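Side-chain contacts in probable GTP-binding protein EngB (Pyrococcus horikoshii, PDB 2CXX), which probably binds and hydrolyses GTP with magnesium, and is thought to be needed for normal cell division and septation: residues V127-L132 with Q139-F144; F149-P152 with K158-I161. One frame throughout, in Å; residues are numbered along the deposited sequence.

The two contacts illustrate how a P-loop GTPase fastens a helix to its sheet while loops at the strand ends hold the nucleotide. They follow one another along the chain, with centres 10 Å apart, and meet at the neighbouring parallel strands 125-130 and 160-162. Backbone hydrogen bonds join them: Val127 N lies 2.7 Å from Val159 O, and Val129 N lies 2.9 Å from Ile161 O. Phe160 of contact 2 also packs against contact 1, CB 3.6 Å from Ile142 CG2. GDP is held directly by contact 1, through Asn130 and Lys131; contact 2 lies farther back, with the side chain of Phe149 about 8 Å from that of Arg9 in the predicted GTP site.

Contact 1 of 2, residues V127-L132 with Q139-F144; sequences VAVNKL and QEVINF. With GDP (guanosine-5'-diphosphate), chain D.
A single side chain, Val129, carries the whole strand side of this contact with the helix, while the next two residues turn to the nucleotide. Its two methyl groups divide the work: CG1 meets CG1 of Val141, and CG2 meets CG1 of Ile142, each pair 4.3 Å apart. The packing is purely apolar, and Phe160 and Pro162 of the adjoining strand extend it around Ile142.

The strand ends at Asn130, which opens the NKxD motif Asn130-Lys131-Leu132-Asp133, by which GTPases of this class recognise guanine; Asp133 OD1 completes it with a hydrogen bond to GDP. Asn130 ND2 comes within 3.1 Å of N7 of GDP from well out of the base plane; the amide is steadied by Val12 O, which accepts from ND2, and by Ala165 N, which donates to OD1. Lys131 lies over the same face of the base. With its side chain rotated away from its own carbonyl (chi1 -53°) and extended from there on, CG sits 3.7 Å above C6 of GDP and CE reaches to 3.6 Å from the ribose O4'. Its NZ is anchored by a salt bridge to Asp91 and a hydrogen bond to Asn11 O. An alanine here would strip the aliphatic cover from the guanine face and is likely to leave Asp91 without its charged mate. Apolar contacts thus hold the strand to its helix, while hydrogen bonds and a salt bridge fix the side chains that meet the base.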
loop_
_atom_site.group_PDB
_atom_site.type_symbol
_atom_site.label_atom_id
_atom_site.label_comp_id
_atom_site.label_asym_id
_atom_site.label_seq_id
_atom_site.Cartn_x
_atom_site.Cartn_y
_atom_site.Cartn_z
ATOM N N VAL A 127 -6.976 -0.914 -1.035
ATOM C CA VAL A 127 -5.880 -1.811 -1.332
ATOM C C VAL A 127 -5.701 -1.847 -2.831
ATOM O O VAL A 127 -6.594 -2.323 -3.538
ATOM C CB VAL A 127 -6.187 -3.260 -0.838
ATOM C CG1 VAL A 127 -5.042 -4.230 -1.250
ATOM C CG2 VAL A 127 -6.401 -3.239 0.677
ATOM N N ALA A 128 -4.558 -1.363 -3.329
ATOM C CA ALA A 128 -4.257 -1.418 -4.769
ATOM C C ALA A 128 -3.629 -2.815 -4.994
ATOM O O ALA A 128 -2.532 -3.078 -4.531
ATOM C CB ALA A 128 -3.235 -0.327 -5.148
ATOM N N VAL A 129 -4.331 -3.705 -5.685
ATOM C CA VAL A 129 -3.826 -5.052 -5.922
ATOM C C VAL A 129 -3.051 -4.996 -7.249
ATOM O O VAL A 129 -3.593 -5.156 -8.342
ATOM C CB VAL A 129 -4.986 -6.050 -5.937
ATOM C CG1 VAL A 129 -4.395 -7.466 -6.125
ATOM C CG2 VAL A 129 -5.782 -5.948 -4.565
ATOM N N ASN A 130 -1.752 -4.792 -7.120
ATOM C CA ASN A 130 -0.903 -4.553 -8.262
ATOM C C ASN A 130 -0.377 -5.825 -8.893
ATOM O O ASN A 130 -0.446 -6.909 -8.307
ATOM C CB ASN A 130 0.258 -3.632 -7.844
ATOM C CG ASN A 130 0.976 -3.000 -9.044
ATOM O OD1 ASN A 130 0.336 -2.678 -10.032
ATOM N ND2 ASN A 130 2.286 -2.782 -8.944
ATOM N N LYS A 131 0.125 -5.643 -10.100
ATOM C CA LYS A 131 0.707 -6.707 -10.943
ATOM C C LYS A 131 -0.387 -7.616 -11.467
ATOM O O LYS A 131 -0.220 -8.828 -11.642
ATOM C CB LYS A 131 1.762 -7.511 -10.194
ATOM C CG LYS A 131 2.850 -6.570 -9.567
ATOM C CD LYS A 131 4.121 -7.335 -9.207
ATOM C CE LYS A 131 5.219 -6.448 -8.533
ATOM N NZ LYS A 131 6.304 -7.347 -7.972
ATOM N N LEU A 132 -1.513 -6.996 -11.767
ATOM C CA LEU A 132 -2.633 -7.771 -12.252
ATOM C C LEU A 132 -2.293 -8.634 -13.477
ATOM O O LEU A 132 -2.870 -9.724 -13.701
ATOM C CB LEU A 132 -3.756 -6.802 -12.596
ATOM C CG LEU A 132 -5.029 -7.364 -13.194
ATOM C CD1 LEU A 132 -5.540 -8.500 -12.300
ATOM C CD2 LEU A 132 -6.056 -6.224 -13.307
ATOM N N GLN A 139 -10.106 -12.537 -8.965
ATOM C CA GLN A 139 -11.201 -12.609 -8.012
ATOM C C GLN A 139 -10.854 -13.484 -6.823
ATOM O O GLN A 139 -11.174 -13.168 -5.662
ATOM C CB GLN A 139 -12.477 -13.146 -8.692
ATOM C CG GLN A 139 -13.724 -12.911 -7.839
ATOM C CD GLN A 139 -13.888 -11.454 -7.400
ATOM O OE1 GLN A 139 -13.919 -10.537 -8.241
ATOM N NE2 GLN A 139 -14.002 -11.226 -6.067
ATOM N N GLU A 140 -10.177 -14.583 -7.109
ATOM C CA GLU A 140 -9.762 -15.506 -6.078
ATOM C C GLU A 140 -8.740 -14.846 -5.187
ATOM O O GLU A 140 -8.786 -15.024 -3.975
ATOM C CB GLU A 140 -9.161 -16.784 -6.713
ATOM C CG GLU A 140 -8.541 -17.758 -5.737
ATOM C CD GLU A 140 -7.779 -18.892 -6.479
ATOM O OE1 GLU A 140 -7.061 -19.682 -5.822
ATOM O OE2 GLU A 140 -7.901 -18.981 -7.731
ATOM N N VAL A 141 -7.822 -14.055 -5.765
ATOM C CA VAL A 141 -6.801 -13.405 -4.931
ATOM C C VAL A 141 -7.470 -12.385 -3.977
ATOM O O VAL A 141 -7.183 -12.329 -2.767
ATOM C CB VAL A 141 -5.757 -12.709 -5.855
ATOM C CG1 VAL A 141 -4.880 -11.654 -5.094
ATOM C CG2 VAL A 141 -4.851 -13.793 -6.453
ATOM N N ILE A 142 -8.339 -11.576 -4.543
ATOM C CA ILE A 142 -9.036 -10.549 -3.774
ATOM C C ILE A 142 -9.929 -11.188 -2.712
ATOM O O ILE A 142 -10.022 -10.676 -1.607
ATOM C CB ILE A 142 -9.835 -9.649 -4.732
ATOM C CG1 ILE A 142 -8.823 -8.786 -5.522
ATOM C CG2 ILE A 142 -10.864 -8.866 -3.986
ATOM C CD1 ILE A 142 -9.434 -7.791 -6.454
ATOM N N ASN A 143 -10.537 -12.333 -2.994
ATOM C CA ASN A 143 -11.380 -12.947 -1.975
ATOM C C ASN A 143 -10.527 -13.454 -0.850
ATOM O O ASN A 143 -10.924 -13.373 0.316
ATOM C CB ASN A 143 -12.190 -14.119 -2.517
ATOM C CG ASN A 143 -13.325 -13.671 -3.415
ATOM O OD1 ASN A 143 -13.730 -12.506 -3.388
ATOM N ND2 ASN A 143 -13.869 -14.587 -4.183
ATOM N N PHE A 144 -9.343 -13.986 -1.179
ATOM C CA PHE A 144 -8.434 -14.497 -0.157
ATOM C C PHE A 144 -7.954 -13.346 0.738
ATOM O O PHE A 144 -7.952 -13.448 1.970
ATOM C CB PHE A 144 -7.206 -15.180 -0.861
ATOM C CG PHE A 144 -6.186 -15.713 0.072
ATOM C CD1 PHE A 144 -6.337 -16.976 0.635
ATOM C CD2 PHE A 144 -5.064 -14.953 0.404
ATOM C CE1 PHE A 144 -5.387 -17.461 1.500
ATOM C CE2 PHE A 144 -4.122 -15.410 1.253
ATOM C CZ PHE A 144 -4.260 -16.676 1.821
HETATM P PB GDP D . 8.475 -0.430 -4.938
HETATM O O1B GDP D . 9.690 -1.000 -4.287
HETATM O O2B GDP D . 7.162 -1.066 -4.326
HETATM O O3B GDP D . 8.457 1.055 -5.232
HETATM O O3A GDP D . 8.478 -1.074 -6.390
HETATM P PA GDP D . 8.796 -0.612 -7.886
HETATM O O1A GDP D . 7.793 0.378 -8.331
HETATM O O2A GDP D . 10.263 -0.052 -7.985
HETATM O "O5'" GDP D . 8.509 -1.925 -8.760
HETATM C "C5'" GDP D . 9.297 -2.998 -8.338
HETATM C "C4'" GDP D . 9.371 -4.056 -9.445
HETATM O "O4'" GDP D . 7.992 -4.490 -9.827
HETATM C "C3'" GDP D . 9.944 -3.627 -10.753
HETATM O "O3'" GDP D . 10.888 -4.389 -11.517
HETATM C "C2'" GDP D . 8.741 -3.050 -11.530
HETATM O "O2'" GDP D . 9.004 -3.141 -12.981
HETATM C "C1'" GDP D . 7.753 -4.186 -11.250
HETATM N N9 GDP D . 6.338 -3.810 -11.377
HETATM C C8 GDP D . 5.672 -2.689 -10.832
HETATM N N7 GDP D . 4.424 -2.725 -11.153
HETATM C C5 GDP D . 4.188 -3.840 -11.912
HETATM C C6 GDP D . 3.043 -4.416 -12.543
HETATM O O6 GDP D . 1.967 -3.905 -12.488
HETATM N N1 GDP D . 3.185 -5.609 -13.245
HETATM C C2 GDP D . 4.403 -6.221 -13.341
HETATM N N2 GDP D . 4.493 -7.395 -14.053
HETATM N N3 GDP D . 5.482 -5.708 -12.768
HETATM C C4 GDP D . 5.411 -4.529 -12.052
#

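Contact 2 of 2, residues F149-P152 with K158-I161; sequences FEVP and KVFI
Phe149 and Phe160 both swing their rings away from their own carbonyls (chi1 -76° and -65°), and these turns bring the two rings together from opposite segments. They meet obliquely, with centroids 5.8 Å apart and planes inclined at 34°. The closest touch is between rim atoms, CD2 of Phe149 lying 3.8 Å from CZ of Phe160. Val151 meets the Phe160 ring one atom along, its CG2 standing 3.9 Å from CE1, while its second methyl, CG1, rests 4.2 Å from CG2 of Val159. The remaining branch of Val159 folds back on its own neighbour, CG1 lying over one face of the Phe160 ring near the rim. All this occurs in the last leg of a beta-alpha-beta crossover, in which helix 138-149 links the parallel strands 125-130 and 160-162. The helix closes in a Schellman motif, with Glu150 at positive phi; the chain turns off the helix there, and Val151 points toward the incoming strand. No hydrogen bond spans the two segments. Helix 110-120 adds Tyr115, which meets the Phe149 ring and touches both Val151 and Val159, while Ala146 and Leu145 of helix 138-149 pack against Phe160.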
loop_
_atom_site.group_PDB
_atom_site.type_symbol
_atom_site.label_atom_id
_atom_site.label_comp_id
_atom_site.label_asym_id
_atom_site.label_seq_id
_atom_site.Cartn_x
_atom_site.Cartn_y
_atom_site.Cartn_z
ATOM N N PHE A 149 -7.560 -10.018 5.632
ATOM C CA PHE A 149 -7.528 -8.622 6.123
ATOM C C PHE A 149 -8.789 -8.273 6.969
ATOM O O PHE A 149 -8.896 -7.173 7.476
ATOM C CB PHE A 149 -7.529 -7.655 4.946
ATOM C CG PHE A 149 -6.208 -7.530 4.207
ATOM C CD1 PHE A 149 -5.162 -8.462 4.389
ATOM C CD2 PHE A 149 -6.054 -6.500 3.238
ATOM C CE1 PHE A 149 -4.012 -8.375 3.629
ATOM C CE2 PHE A 149 -4.892 -6.417 2.455
ATOM C CZ PHE A 149 -3.871 -7.354 2.646
ATOM N N GLU A 150 -9.722 -9.219 7.096
ATOM C CA GLU A 150 -10.985 -9.007 7.849
ATOM C C GLU A 150 -11.846 -7.921 7.222
ATOM O O GLU A 150 -12.336 -7.007 7.882
ATOM C CB GLU A 150 -10.737 -8.692 9.357
ATOM C CG GLU A 150 -10.096 -9.873 10.073
ATOM C CD GLU A 150 -9.833 -9.633 11.547
ATOM O OE1 GLU A 150 -10.139 -8.531 12.070
ATOM O OE2 GLU A 150 -9.297 -10.565 12.171
ATOM N N VAL A 151 -12.003 -8.039 5.910
ATOM C CA VAL A 151 -12.819 -7.149 5.106
ATOM C C VAL A 151 -14.142 -7.847 4.812
ATOM O O VAL A 151 -14.154 -8.956 4.287
ATOM C CB VAL A 151 -12.157 -6.815 3.790
ATOM C CG1 VAL A 151 -13.080 -6.025 2.944
ATOM C CG2 VAL A 151 -10.914 -5.987 4.066
ATOM N N PRO A 152 -15.271 -7.208 5.189
ATOM C CA PRO A 152 -16.601 -7.788 4.953
ATOM C C PRO A 152 -16.878 -7.994 3.461
ATOM O O PRO A 152 -16.491 -7.187 2.624
ATOM C CB PRO A 152 -17.578 -6.761 5.558
ATOM C CG PRO A 152 -16.762 -5.941 6.532
ATOM C CD PRO A 152 -15.346 -5.920 5.919
ATOM N N LYS A 158 -15.172 -2.134 -2.752
ATOM C CA LYS A 158 -14.932 -0.762 -2.332
ATOM C C LYS A 158 -13.474 -0.624 -1.862
ATOM O O LYS A 158 -12.839 0.446 -1.935
ATOM C CB LYS A 158 -15.851 -0.393 -1.154
ATOM C CG LYS A 158 -17.361 -0.404 -1.489
ATOM C CD LYS A 158 -17.686 0.643 -2.572
ATOM C CE LYS A 158 -19.161 0.514 -2.991
ATOM N NZ LYS A 158 -19.509 -0.929 -3.347
ATOM N N VAL A 159 -12.945 -1.744 -1.394
ATOM C CA VAL A 159 -11.599 -1.755 -0.843
ATOM C C VAL A 159 -10.517 -2.184 -1.801
ATOM O O VAL A 159 -9.504 -1.475 -1.960
ATOM C CB VAL A 159 -11.527 -2.670 0.386
ATOM C CG1 VAL A 159 -10.093 -2.698 0.956
ATOM C CG2 VAL A 159 -12.494 -2.158 1.448
ATOM N N PHE A 160 -10.752 -3.315 -2.453
ATOM C CA PHE A 160 -9.760 -3.933 -3.354
ATOM C C PHE A 160 -9.866 -3.539 -4.810
ATOM O O PHE A 160 -10.822 -3.890 -5.494
ATOM C CB PHE A 160 -9.824 -5.466 -3.232
ATOM C CG PHE A 160 -9.431 -5.954 -1.888
ATOM C CD1 PHE A 160 -10.397 -6.183 -0.936
ATOM C CD2 PHE A 160 -8.076 -6.198 -1.588
ATOM C CE1 PHE A 160 -10.041 -6.664 0.305
ATOM C CE2 PHE A 160 -7.693 -6.689 -0.342
ATOM C CZ PHE A 160 -8.702 -6.926 0.602
ATOM N N ILE A 161 -8.866 -2.798 -5.293
ATOM C CA ILE A 161 -8.872 -2.364 -6.686
ATOM C C ILE A 161 -7.687 -2.971 -7.437
ATOM O O ILE A 161 -6.519 -2.585 -7.218
ATOM C CB ILE A 161 -8.724 -0.810 -6.804
ATOM C CG1 ILE A 161 -9.753 -0.112 -5.908
ATOM C CG2 ILE A 161 -8.872 -0.382 -8.272
ATOM C CD1 ILE A 161 -11.176 -0.296 -6.290
#